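PDB 2OGG: trehalose operon transcriptional repressor, which represses the trePA operon of Bacillus subtilis and binds trehalose-6-phosphate, a ligand received by the effector-binding domain described here. Local coordinates for residues 51-56 / 134-139; 9-14 / 40-45; 27-32 / 127-132; 34-39 / 58-63. All coordinates share one frame; numbering follows the deposited sequence.

In the fold
All four contacts lie within the UTRA effector-binding domain and reach its antiparallel sheet, ordered 11-19, 37-46, 49-59, 129-138, 114-124, 87-98. Interaction 2 joins the first pair of strands and interaction 1 the third pair; their centres are about 10 Å apart. Interaction 4 pairs the ends of the 37-46 and 49-59 hairpin, its centre about 21 Å from both of theirs. Interaction 3 sets helix 23-29 on the start of strand 129-138, close to interaction 4, their centres about 10 Å apart. Along the chain interaction 2 closes before interaction 1 opens, while interaction 4 nests inside the loop closed by interaction 3. Distant parts of the sequence thus build one continuous sheet.

Interaction 1 (51-56 / 134-139); sequences VILDKD and ESRHRL
Leu53 and Arg136 form the close-knit middle of this strand pair: each backbone N-H reaches the other's carbonyl, Arg136 N to Leu53 O at 2.7 Å and Leu53 N to Arg136 O at 2.8 Å. Lys55 and Glu134 repeat the exchange two residues on, and Arg138 N closes the other end on Val51 O. The strands run almost exactly antiparallel (173°). Packing is dense round Leu53, Glu134 and Arg136. Helix 101-106 covers Leu53, and Arg136, bent at its third torsion, turns its guanidinium back to Glu134 of its own strand, at a modelled distance too short to trust; it also pairs with Asp103 and Glu97. Lys55 NZ stays 4.5 Å from Glu134 OE2 and takes Glu102 as its partner instead. Buried too is the end of the pair, where Val51 CG1 stands 3.9 Å above the centre of the Arg138 guanidinium, itself held by Glu49, Asp140 and the carbonyl of Asp108.

Ile52 and His137, partly exposed, make the looser part. They run alongside each other: Ile52 CG2 sits over the imidazole face, 4.2 Å from the His137 centroid, while Ile52 CG1 touches His137 CD2 at 3.4 Å. Next along, buried again, the hydroxyl of Ser135 donates to Asp54 OD1, though so short a modelled separation is doubtful; Asp54 OD2 is salt-bridged to Arg44 of the neighbouring strand. Alternating hydrogen-bonded and non-hydrogen-bonded pairs such as these are the signature of an antiparallel sheet, here two central strands of the UTRA domain.

Interaction 2 (9-14 / 40-45); sequences TKTTVH and VIRSRK. With SO4 (sulfate ion), chain C.
Thr11 and Arg44 run alongside each other on the face of the strand pair that also carries Val13 and Arg42. Arg44 NH1 comes to Thr11 OG1 at 3.1 Å, but the N-H is badly aligned (126°) and the bond is weak. A bend at chi2 (-79°) turns the Arg44 chain toward Arg42, so that its NH2 hangs above the rim of one face of the Arg42 guanidinium. Both groups converge on a sulfate, likely a crystallisation additive: Arg42 grips O4 edge-on through NH1 and NH2, at 2.8 and 2.9 Å, and Arg44 NH2 takes O3. Thr11 CG2 packs on Arg42 CD and Val13 CG2 on Arg42 CG, both at 3.9 Å.

On the face of Thr12 and Ser43, the imidazole edge of His14 meets Ser43, NE2 to OG 3.0 Å, in a hydrogen bond that either could donate; His50 of strand 49-59 also bonds this hydroxyl. Farther along, Lys10 NZ and Lys45 NZ are 4.1 Å apart, and a water bridges them by weak bonds.

Antiparallel backbone bonds join Thr12 with Ser43, His14 N with Ile41 O and Lys45 N with Lys10 O. Strand 11-19 is an edge strand of the sheet within this chain. Beyond strand 37-46, strand 49-59 salt-bridges Asp54 to Arg44 and Asp56 to Arg42, and Ser74, Ile75 and Tyr76, around the start of helix 75-83, complete an anion site consistent with a place for the phosphate of trehalose-6-phosphate.

Interaction 3 (27-32 / 127-132); sequences KQLRAN and TSLFQY. With GOL (glycerol), chain F.
A pocket holding a glycerol lies between the last turn of helix 23-29 and the first residues of strand 129-138, where Leu29 and Leu129 meet. Leu29 CD1 presses against Tyr132 CB at 3.5 Å and also lies over the backbone between Gln131 and Tyr132, with Leu129 CG 4.3 Å off. From the strand side, Leu129 CD2 comes up to the carbonyl of Gln28, 3.3 Å from its O, and touches Arg30 CD.

Gln28 covers the Tyr132 ring. Its CB stands directly over the centre, 3.8 Å from the centroid, and a bend at chi2 (-62°) folds the amide back across the same ring, with amide and ring planes only 17° apart. The polar ends go elsewhere, Gln28 OE1 to Tyr121 and Tyr132 OH to Glu134 and Arg119.

Arg30, the first residue to leave helical angles, does so with positive phi and carries its extended chain along the glycerol. That molecule, presumably picked up from the crystallisation medium, has O3 at 2.7 Å from Leu129 O and near Leu29 O as well; its fit beside the backbone of Leu129 is doubtful in detail.

No hydrogen bond joins the two segments, so the helix is held on the sheet by van der Waals and CH-pi packing. Phe130 and Gln131 share Val122 as their partner on strand 114-124, a classic beta bulge near the start of the strand.

Interaction 4 (34-39 / 58-63); sequences DDDIWE and FFRKHV. With SO4 (sulfate ion), chain D.
Trp38 overlaps Phe58 obliquely: the five-membered ring and the phenyl ring have planes 42° apart, and Trp38 CB sits over one face of Phe58, offset toward its rim. The closest pair is Trp38 CD1 to Phe58 CE2 at 3.4 Å. Their backbones exchange N-H to carbonyl bonds in both directions. With CG anti to its carbonyl carbon (chi1 -74°), the indole leans across toward residues 60-63, and its N-H finds the carbonyl of Val63, Trp38 NE1 to Val63 O 2.6 Å, almost in the ring plane. That bond helps fix the rotation of the indole and ties the turn after strand 49-59 back to strand 37-46.

On the other face of the pair, Ile37 CD1 lies 3.8 Å from the centroid of the Phe59 ring, over its face, while the carboxylate of Asp35 meets that ring at its edge. Leu29 of helix 23-29 closes over both Ile37 and Phe59.

Toward solvent the contact becomes polar. Asp36 O takes the N-H of Arg60 and also a water that reaches Lys61 N and a sulfate, probably a buffer or precipitant ion. Asp36 N points straight at the sulfate's O1 (2.7 Å, 176°), and Arg60 NH1 is 2.9 Å from its O3. Asp35 OD1 and Lys61 NZ make a weak salt bridge at 3.3 Å, the carboxylate's other oxygen being held by the backbone N of Asn32. Phe59 O accepts from both His62 N and Val63 N as the chain turns through helical angles at 60-62. This is the end of the 37-46/49-59 beta hairpin away from its connecting turn.

Interaction 1 (51-56 / 134-139)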
# COMPACT_ATOMS: atom_id res chain seq x y z
N VAL A 51 2.51 -0.97 -29.04
CA VAL A 51 1.82 0.08 -28.34
C VAL A 51 2.43 0.56 -27.04
O VAL A 51 2.02 1.59 -26.52
CB VAL A 51 0.35 -0.26 -28.16
CG1 VAL A 51 -0.28 -0.49 -29.51
CG2 VAL A 51 0.22 -1.49 -27.32
N ILE A 52 3.34 -0.24 -26.46
CA ILE A 52 4.05 0.16 -25.26
C ILE A 52 5.55 0.11 -25.52
O ILE A 52 6.06 -0.83 -26.14
CB ILE A 52 3.71 -0.75 -24.06
CG1 ILE A 52 2.23 -0.63 -23.72
CG2 ILE A 52 4.53 -0.34 -22.83
CD1 ILE A 52 1.57 -1.95 -23.38
N LEU A 53 6.27 1.09 -24.99
CA LEU A 53 7.72 1.03 -25.09
C LEU A 53 8.29 0.97 -23.69
O LEU A 53 7.94 1.78 -22.85
CB LEU A 53 8.28 2.22 -25.85
CG LEU A 53 9.78 2.05 -26.04
CD1 LEU A 53 10.04 1.08 -27.19
CD2 LEU A 53 10.53 3.39 -26.19
N ASP A 54 8.97 -0.14 -23.39
CA ASP A 54 9.48 -0.38 -22.03
C ASP A 54 10.99 -0.18 -21.98
O ASP A 54 11.73 -0.83 -22.72
CB ASP A 54 9.14 -1.79 -21.59
CG ASP A 54 7.71 -1.92 -21.07
OD1 ASP A 54 7.28 -0.99 -20.35
OD2 ASP A 54 7.05 -2.97 -21.30
N LYS A 55 11.44 0.79 -21.21
CA LYS A 55 12.89 1.00 -21.03
C LYS A 55 13.34 0.63 -19.61
O LYS A 55 12.76 1.10 -18.64
CB LYS A 55 13.24 2.44 -21.38
CG LYS A 55 12.84 2.80 -22.81
CD LYS A 55 12.74 4.30 -23.07
CE LYS A 55 14.13 4.92 -23.13
NZ LYS A 55 14.13 6.27 -23.74
N ASP A 56 14.17 -0.39 -19.48
CA ASP A 56 14.71 -0.71 -18.16
C ASP A 56 16.19 -0.36 -18.10
O ASP A 56 16.93 -0.79 -18.99
CB ASP A 56 14.51 -2.20 -17.82
CG ASP A 56 13.11 -2.51 -17.29
OD1 ASP A 56 12.93 -2.33 -16.06
OD2 ASP A 56 12.21 -2.97 -18.06
N GLU A 134 11.00 3.00 -17.33
CA GLU A 134 10.21 4.03 -17.99
C GLU A 134 9.33 3.34 -19.02
O GLU A 134 9.84 2.66 -19.91
CB GLU A 134 11.09 5.05 -18.70
CG GLU A 134 10.26 6.07 -19.45
CD GLU A 134 11.08 7.03 -20.29
OE1 GLU A 134 12.15 7.48 -19.84
OE2 GLU A 134 10.55 7.46 -21.34
N SER A 135 8.03 3.29 -18.74
CA SER A 135 7.10 2.51 -19.54
C SER A 135 6.15 3.44 -20.24
O SER A 135 5.46 4.22 -19.59
CB SER A 135 6.32 1.58 -18.62
OG SER A 135 5.70 0.55 -19.35
N ARG A 136 6.25 3.51 -21.56
CA ARG A 136 5.51 4.51 -22.33
C ARG A 136 4.34 3.88 -23.08
O ARG A 136 4.55 3.01 -23.95
CB ARG A 136 6.46 5.21 -23.30
CG ARG A 136 7.74 5.65 -22.63
CD ARG A 136 8.69 6.39 -23.58
NE ARG A 136 8.12 7.63 -24.10
CZ ARG A 136 8.27 8.82 -23.52
NH1 ARG A 136 8.93 8.93 -22.38
NH2 ARG A 136 7.74 9.91 -24.10
N HIS A 137 3.11 4.28 -22.73
CA HIS A 137 1.91 3.74 -23.36
C HIS A 137 1.24 4.72 -24.28
O HIS A 137 0.99 5.86 -23.90
CB HIS A 137 0.89 3.38 -22.30
CG HIS A 137 1.38 2.40 -21.29
ND1 HIS A 137 2.27 2.74 -20.30
CD2 HIS A 137 1.07 1.10 -21.09
CE1 HIS A 137 2.51 1.68 -19.54
NE2 HIS A 137 1.77 0.68 -19.98
N ARG A 138 0.76 4.22 -25.41
CA ARG A 138 -0.24 4.90 -26.19
C ARG A 138 -1.52 5.08 -25.35
O ARG A 138 -1.92 4.18 -24.61
CB ARG A 138 -0.55 4.06 -27.41
CG ARG A 138 -1.02 4.87 -28.61
CD ARG A 138 -1.06 3.97 -29.82
NE ARG A 138 -2.23 3.08 -29.81
CZ ARG A 138 -2.59 2.31 -30.84
NH1 ARG A 138 -1.87 2.30 -31.96
NH2 ARG A 138 -3.64 1.51 -30.72
N LEU A 139 -2.18 6.22 -25.51
CA LEU A 139 -3.23 6.60 -24.57
C LEU A 139 -4.32 5.55 -24.37
O LEU A 139 -4.78 5.34 -23.26
CB LEU A 139 -3.86 7.93 -24.96
CG LEU A 139 -2.99 9.12 -24.58
CD1 LEU A 139 -1.74 9.08 -25.40
CD2 LEU A 139 -3.73 10.43 -24.81

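Interaction 2 (9-14 / 40-45)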
# COMPACT_ATOMS: atom_id res chain seq x y z
N THR A 9 0.64 -11.91 -27.27
CA THR A 9 1.14 -10.51 -27.14
C THR A 9 2.69 -10.47 -27.13
O THR A 9 3.31 -10.59 -26.08
CB THR A 9 0.52 -9.79 -25.90
OG1 THR A 9 1.53 -9.38 -24.98
CG2 THR A 9 -0.52 -10.69 -25.20
N LYS A 10 3.29 -10.33 -28.32
CA LYS A 10 4.74 -10.48 -28.49
C LYS A 10 5.60 -9.33 -27.93
O LYS A 10 5.22 -8.17 -28.00
CB LYS A 10 5.08 -10.71 -29.97
CG LYS A 10 6.43 -11.38 -30.22
CD LYS A 10 6.70 -11.57 -31.72
CE LYS A 10 7.27 -10.30 -32.35
NZ LYS A 10 7.09 -10.28 -33.84
N THR A 11 6.82 -9.66 -27.55
CA THR A 11 7.76 -8.70 -26.96
C THR A 11 9.03 -8.67 -27.81
O THR A 11 9.76 -9.67 -27.89
CB THR A 11 8.13 -9.14 -25.50
OG1 THR A 11 7.04 -8.84 -24.63
CG2 THR A 11 9.40 -8.44 -24.99
N THR A 12 9.42 -7.48 -28.23
CA THR A 12 10.55 -7.31 -29.11
C THR A 12 11.61 -6.47 -28.43
O THR A 12 11.36 -5.32 -28.08
CB THR A 12 10.13 -6.55 -30.33
OG1 THR A 12 9.00 -7.19 -30.91
CG2 THR A 12 11.29 -6.44 -31.32
N VAL A 13 12.84 -7.00 -28.40
CA VAL A 13 13.97 -6.32 -27.78
C VAL A 13 14.68 -5.49 -28.83
O VAL A 13 15.28 -6.03 -29.75
CB VAL A 13 14.95 -7.33 -27.19
CG1 VAL A 13 16.19 -6.64 -26.70
CG2 VAL A 13 14.27 -8.09 -26.07
N HIS A 14 14.62 -4.17 -28.69
CA HIS A 14 15.20 -3.28 -29.70
C HIS A 14 16.63 -2.95 -29.38
O HIS A 14 17.47 -3.11 -30.22
CB HIS A 14 14.37 -2.00 -29.88
CG HIS A 14 13.00 -2.25 -30.42
ND1 HIS A 14 12.75 -2.41 -31.77
CD2 HIS A 14 11.82 -2.47 -29.79
CE1 HIS A 14 11.47 -2.68 -31.94
NE2 HIS A 14 10.91 -2.81 -30.75
N VAL A 40 17.87 -2.01 -21.35
CA VAL A 40 17.02 -2.85 -22.21
C VAL A 40 15.84 -2.02 -22.71
O VAL A 40 15.15 -1.34 -21.92
CB VAL A 40 16.45 -4.05 -21.46
CG1 VAL A 40 15.72 -5.00 -22.43
CG2 VAL A 40 17.56 -4.77 -20.68
N ILE A 41 15.71 -1.93 -24.03
CA ILE A 41 14.58 -1.22 -24.59
C ILE A 41 13.72 -2.17 -25.42
O ILE A 41 14.19 -2.78 -26.39
CB ILE A 41 15.04 0.00 -25.39
CG1 ILE A 41 15.63 1.06 -24.45
CG2 ILE A 41 13.91 0.59 -26.21
CD1 ILE A 41 16.28 2.19 -25.20
N ARG A 42 12.46 -2.28 -25.04
CA ARG A 42 11.54 -3.25 -25.66
C ARG A 42 10.26 -2.58 -26.08
O ARG A 42 9.77 -1.70 -25.37
CB ARG A 42 11.18 -4.33 -24.66
CG ARG A 42 12.33 -5.20 -24.31
CD ARG A 42 12.02 -6.17 -23.18
NE ARG A 42 11.87 -5.51 -21.88
CZ ARG A 42 11.30 -6.11 -20.84
NH1 ARG A 42 10.69 -7.30 -21.01
NH2 ARG A 42 11.13 -5.45 -19.70
N SER A 43 9.58 -3.20 -27.03
CA SER A 43 8.24 -2.77 -27.36
C SER A 43 7.33 -3.96 -27.20
O SER A 43 7.81 -5.10 -27.29
CB SER A 43 8.17 -2.25 -28.81
OG SER A 43 8.08 -3.29 -29.75
N ARG A 44 6.06 -3.71 -26.89
CA ARG A 44 5.08 -4.78 -26.74
C ARG A 44 4.06 -4.68 -27.86
O ARG A 44 3.40 -3.66 -28.00
CB ARG A 44 4.33 -4.64 -25.41
CG ARG A 44 5.17 -4.31 -24.22
CD ARG A 44 5.85 -5.56 -23.70
NE ARG A 44 6.68 -5.25 -22.55
CZ ARG A 44 7.12 -6.16 -21.68
NH1 ARG A 44 6.82 -7.44 -21.85
NH2 ARG A 44 7.86 -5.78 -20.65
N LYS A 45 3.76 -5.82 -28.48
CA LYS A 45 2.83 -5.85 -29.60
C LYS A 45 1.56 -6.55 -29.11
O LYS A 45 1.59 -7.74 -28.76
CB LYS A 45 3.46 -6.60 -30.79
CG LYS A 45 2.61 -6.72 -32.05
CD LYS A 45 3.42 -7.39 -33.16
CE LYS A 45 2.54 -8.08 -34.20
NZ LYS A 45 3.31 -9.07 -35.01
S SO4 C . 8.94 -7.41 -17.38
O1 SO4 C . 9.39 -6.25 -16.62
O2 SO4 C . 8.68 -8.54 -16.51
O3 SO4 C . 7.68 -7.16 -18.05
O4 SO4 C . 10.01 -7.71 -18.31
O HOH W 1 6.24 -7.76 -35.96

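Interaction 3 (27-32 / 127-132)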
# COMPACT_ATOMS: atom_id res chain seq x y z
N LYS A 27 21.31 10.85 -13.94
CA LYS A 27 20.31 11.52 -13.11
C LYS A 27 19.19 10.57 -12.64
O LYS A 27 18.94 10.46 -11.44
CB LYS A 27 19.75 12.78 -13.79
CG LYS A 27 18.42 13.25 -13.19
CD LYS A 27 18.41 14.74 -12.81
CE LYS A 27 17.71 15.59 -13.86
NZ LYS A 27 16.32 15.12 -14.10
N GLN A 28 18.63 9.78 -13.56
CA GLN A 28 17.49 8.91 -13.25
C GLN A 28 17.83 7.77 -12.30
O GLN A 28 17.04 7.42 -11.42
CB GLN A 28 16.87 8.32 -14.52
CG GLN A 28 16.10 9.31 -15.38
CD GLN A 28 14.90 9.94 -14.69
OE1 GLN A 28 14.84 10.02 -13.47
NE2 GLN A 28 13.98 10.47 -15.48
N LEU A 29 19.03 7.23 -12.42
CA LEU A 29 19.43 6.04 -11.67
C LEU A 29 20.46 6.34 -10.59
O LEU A 29 20.93 5.44 -9.93
CB LEU A 29 20.01 5.02 -12.65
CG LEU A 29 19.99 3.55 -12.34
CD1 LEU A 29 18.61 3.11 -11.89
CD2 LEU A 29 20.40 2.81 -13.57
N ARG A 30 20.73 7.63 -10.37
CA ARG A 30 21.80 8.06 -9.48
C ARG A 30 23.07 7.23 -9.65
O ARG A 30 23.64 6.74 -8.68
CB ARG A 30 21.35 8.05 -8.02
CG ARG A 30 20.53 9.26 -7.61
CD ARG A 30 19.72 8.91 -6.35
NE ARG A 30 18.78 9.96 -5.98
CZ ARG A 30 17.71 9.77 -5.20
NH1 ARG A 30 17.43 8.57 -4.71
NH2 ARG A 30 16.90 10.79 -4.94
N ALA A 31 23.50 7.06 -10.89
CA ALA A 31 24.71 6.31 -11.23
C ALA A 31 25.87 7.24 -11.61
O ALA A 31 25.64 8.26 -12.26
CB ALA A 31 24.42 5.37 -12.39
N ASN A 32 27.10 6.79 -11.35
CA ASN A 32 28.32 7.49 -11.79
C ASN A 32 28.81 7.07 -13.19
O ASN A 32 28.41 6.02 -13.74
CB ASN A 32 29.49 7.22 -10.84
CG ASN A 32 29.15 7.46 -9.38
OD1 ASN A 32 28.49 8.45 -9.03
ND2 ASN A 32 29.72 6.64 -8.51
N THR A 127 19.21 0.86 0.93
CA THR A 127 18.77 2.24 0.71
C THR A 127 19.09 2.81 -0.66
O THR A 127 18.65 3.90 -1.00
CB THR A 127 19.31 3.17 1.79
OG1 THR A 127 18.32 4.15 2.09
CG2 THR A 127 20.63 3.87 1.35
N SER A 128 19.84 2.07 -1.46
CA SER A 128 20.30 2.55 -2.76
C SER A 128 19.28 2.36 -3.89
O SER A 128 18.46 1.45 -3.85
CB SER A 128 21.61 1.87 -3.11
OG SER A 128 21.53 0.50 -2.77
N LEU A 129 19.23 3.34 -4.78
CA LEU A 129 18.41 3.29 -5.97
C LEU A 129 19.13 2.29 -6.85
O LEU A 129 20.28 2.47 -7.17
CB LEU A 129 18.42 4.65 -6.67
CG LEU A 129 17.69 4.77 -8.00
CD1 LEU A 129 16.40 3.99 -8.00
CD2 LEU A 129 17.43 6.24 -8.34
N PHE A 130 18.44 1.22 -7.21
CA PHE A 130 19.09 0.14 -7.93
C PHE A 130 18.58 -0.04 -9.36
O PHE A 130 19.30 -0.55 -10.20
CB PHE A 130 18.89 -1.15 -7.13
CG PHE A 130 18.69 -2.35 -7.97
CD1 PHE A 130 19.76 -2.98 -8.59
CD2 PHE A 130 17.43 -2.87 -8.13
CE1 PHE A 130 19.57 -4.08 -9.42
CE2 PHE A 130 17.23 -4.01 -8.91
CZ PHE A 130 18.31 -4.61 -9.57
N GLN A 131 17.32 0.32 -9.61
CA GLN A 131 16.71 0.16 -10.94
C GLN A 131 15.81 1.32 -11.36
O GLN A 131 15.13 1.93 -10.54
CB GLN A 131 15.89 -1.11 -10.96
CG GLN A 131 15.03 -1.26 -12.21
CD GLN A 131 14.31 -2.57 -12.20
OE1 GLN A 131 14.38 -3.31 -11.21
NE2 GLN A 131 13.77 -2.96 -13.36
N TYR A 132 15.76 1.59 -12.66
CA TYR A 132 14.85 2.60 -13.15
C TYR A 132 14.13 2.12 -14.40
O TYR A 132 14.76 1.64 -15.34
CB TYR A 132 15.58 3.91 -13.41
CG TYR A 132 14.85 4.85 -14.35
CD1 TYR A 132 13.85 5.71 -13.90
CD2 TYR A 132 15.21 4.94 -15.68
CE1 TYR A 132 13.13 6.51 -14.79
CE2 TYR A 132 14.53 5.78 -16.57
CZ TYR A 132 13.49 6.55 -16.13
OH TYR A 132 12.86 7.42 -17.03
C1 GOL F . 20.47 5.78 -4.61
O1 GOL F . 20.42 6.82 -3.66
C2 GOL F . 21.89 5.26 -4.77
O2 GOL F . 22.65 5.99 -3.84
C3 GOL F . 22.44 5.49 -6.19
O3 GOL F . 22.00 4.55 -7.17

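Interaction 4 (34-39 / 58-63)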
# COMPACT_ATOMS: atom_id res chain seq x y z
N ASP A 34 31.59 5.50 -13.72
CA ASP A 34 32.25 4.21 -13.70
C ASP A 34 31.36 3.11 -13.12
O ASP A 34 31.80 2.31 -12.29
CB ASP A 34 33.55 4.32 -12.90
CG ASP A 34 33.44 5.28 -11.73
OD1 ASP A 34 33.48 4.80 -10.57
OD2 ASP A 34 33.24 6.49 -11.96
N ASP A 35 30.06 3.21 -13.41
CA ASP A 35 29.11 2.20 -13.03
C ASP A 35 28.65 1.55 -14.32
O ASP A 35 28.42 2.24 -15.30
CB ASP A 35 27.90 2.84 -12.35
CG ASP A 35 28.15 3.17 -10.88
OD1 ASP A 35 28.78 2.34 -10.17
OD2 ASP A 35 27.60 4.20 -10.42
N ASP A 36 28.63 0.23 -14.35
CA ASP A 36 28.18 -0.48 -15.54
C ASP A 36 26.67 -0.70 -15.41
O ASP A 36 26.20 -1.28 -14.43
CB ASP A 36 28.93 -1.80 -15.71
CG ASP A 36 30.28 -1.61 -16.40
OD1 ASP A 36 30.48 -0.54 -17.03
OD2 ASP A 36 31.10 -2.57 -16.41
N ILE A 37 25.94 -0.22 -16.40
CA ILE A 37 24.49 -0.21 -16.35
C ILE A 37 23.96 -1.04 -17.51
O ILE A 37 24.43 -0.90 -18.62
CB ILE A 37 23.94 1.24 -16.50
CG1 ILE A 37 24.38 2.11 -15.32
CG2 ILE A 37 22.43 1.25 -16.61
CD1 ILE A 37 23.91 1.57 -14.00
N TRP A 38 22.99 -1.90 -17.24
CA TRP A 38 22.35 -2.66 -18.30
C TRP A 38 21.25 -1.76 -18.81
O TRP A 38 20.66 -1.03 -18.01
CB TRP A 38 21.69 -3.89 -17.69
CG TRP A 38 22.62 -4.95 -17.27
CD1 TRP A 38 22.82 -5.42 -16.01
CD2 TRP A 38 23.35 -5.83 -18.14
NE1 TRP A 38 23.64 -6.55 -16.03
CE2 TRP A 38 23.92 -6.84 -17.33
CE3 TRP A 38 23.43 -5.96 -19.53
CZ2 TRP A 38 24.64 -7.90 -17.87
CZ3 TRP A 38 24.14 -7.03 -20.06
CH2 TRP A 38 24.74 -7.97 -19.24
N GLU A 39 21.12 -1.63 -20.13
CA GLU A 39 19.97 -0.95 -20.72
C GLU A 39 19.17 -1.91 -21.58
O GLU A 39 19.73 -2.61 -22.42
CB GLU A 39 20.42 0.22 -21.58
CG GLU A 39 19.44 0.57 -22.70
CD GLU A 39 19.79 1.87 -23.44
OE1 GLU A 39 20.83 1.91 -24.12
OE2 GLU A 39 19.03 2.87 -23.30
N PHE A 58 19.35 -0.94 -14.99
CA PHE A 58 19.75 -1.34 -13.65
C PHE A 58 21.23 -1.70 -13.59
O PHE A 58 21.88 -1.83 -14.63
CB PHE A 58 18.88 -2.47 -13.15
CG PHE A 58 18.77 -3.61 -14.10
CD1 PHE A 58 17.87 -3.58 -15.12
CD2 PHE A 58 19.70 -4.63 -14.07
CE1 PHE A 58 17.80 -4.60 -16.03
CE2 PHE A 58 19.63 -5.68 -14.97
CZ PHE A 58 18.66 -5.68 -15.94
N PHE A 59 21.79 -1.66 -12.38
CA PHE A 59 23.25 -1.80 -12.23
C PHE A 59 23.67 -3.26 -12.41
O PHE A 59 23.31 -4.14 -11.59
CB PHE A 59 23.74 -1.33 -10.85
CG PHE A 59 23.58 0.14 -10.62
CD1 PHE A 59 24.71 0.94 -10.49
CD2 PHE A 59 22.35 0.66 -10.26
CE1 PHE A 59 24.59 2.27 -10.11
CE2 PHE A 59 22.20 2.03 -10.01
CZ PHE A 59 23.34 2.82 -9.85
N ARG A 60 24.72 -3.42 -13.19
CA ARG A 60 25.29 -4.72 -13.37
C ARG A 60 25.87 -5.23 -12.05
O ARG A 60 25.92 -6.42 -11.81
CB ARG A 60 26.36 -4.68 -14.43
CG ARG A 60 27.28 -5.88 -14.38
CD ARG A 60 28.61 -5.49 -14.94
NE ARG A 60 29.61 -6.48 -14.61
CZ ARG A 60 30.11 -6.65 -13.40
NH1 ARG A 60 29.86 -5.78 -12.42
NH2 ARG A 60 31.00 -7.61 -13.21
N LYS A 61 26.29 -4.32 -11.18
CA LYS A 61 26.93 -4.74 -9.94
C LYS A 61 26.01 -5.59 -9.08
O LYS A 61 26.43 -6.55 -8.48
CB LYS A 61 27.43 -3.53 -9.17
CG LYS A 61 27.30 -3.62 -7.67
CD LYS A 61 27.61 -2.25 -7.08
CE LYS A 61 27.09 -1.13 -8.01
NZ LYS A 61 27.82 0.16 -7.84
N HIS A 62 24.71 -5.37 -9.24
CA HIS A 62 23.72 -6.15 -8.52
C HIS A 62 23.10 -7.32 -9.31
O HIS A 62 22.72 -8.33 -8.70
CB HIS A 62 22.66 -5.22 -7.89
CG HIS A 62 23.16 -4.49 -6.69
ND1 HIS A 62 23.42 -3.13 -6.70
CD2 HIS A 62 23.58 -4.95 -5.47
CE1 HIS A 62 23.96 -2.78 -5.54
NE2 HIS A 62 24.09 -3.87 -4.79
N VAL A 63 23.16 -7.22 -10.65
CA VAL A 63 22.63 -8.23 -11.59
C VAL A 63 23.67 -8.54 -12.70
O VAL A 63 23.66 -7.93 -13.77
CB VAL A 63 21.30 -7.76 -12.21
CG1 VAL A 63 20.75 -8.77 -13.18
CG2 VAL A 63 20.30 -7.50 -11.09
S SO4 D . 30.58 -1.98 -12.12
O1 SO4 D . 29.44 -1.07 -12.17
O2 SO4 D . 30.59 -2.63 -10.80
O3 SO4 D . 30.48 -3.03 -13.15
O4 SO4 D . 31.81 -1.21 -12.33
O HOH W 2 26.99 -1.82 -11.77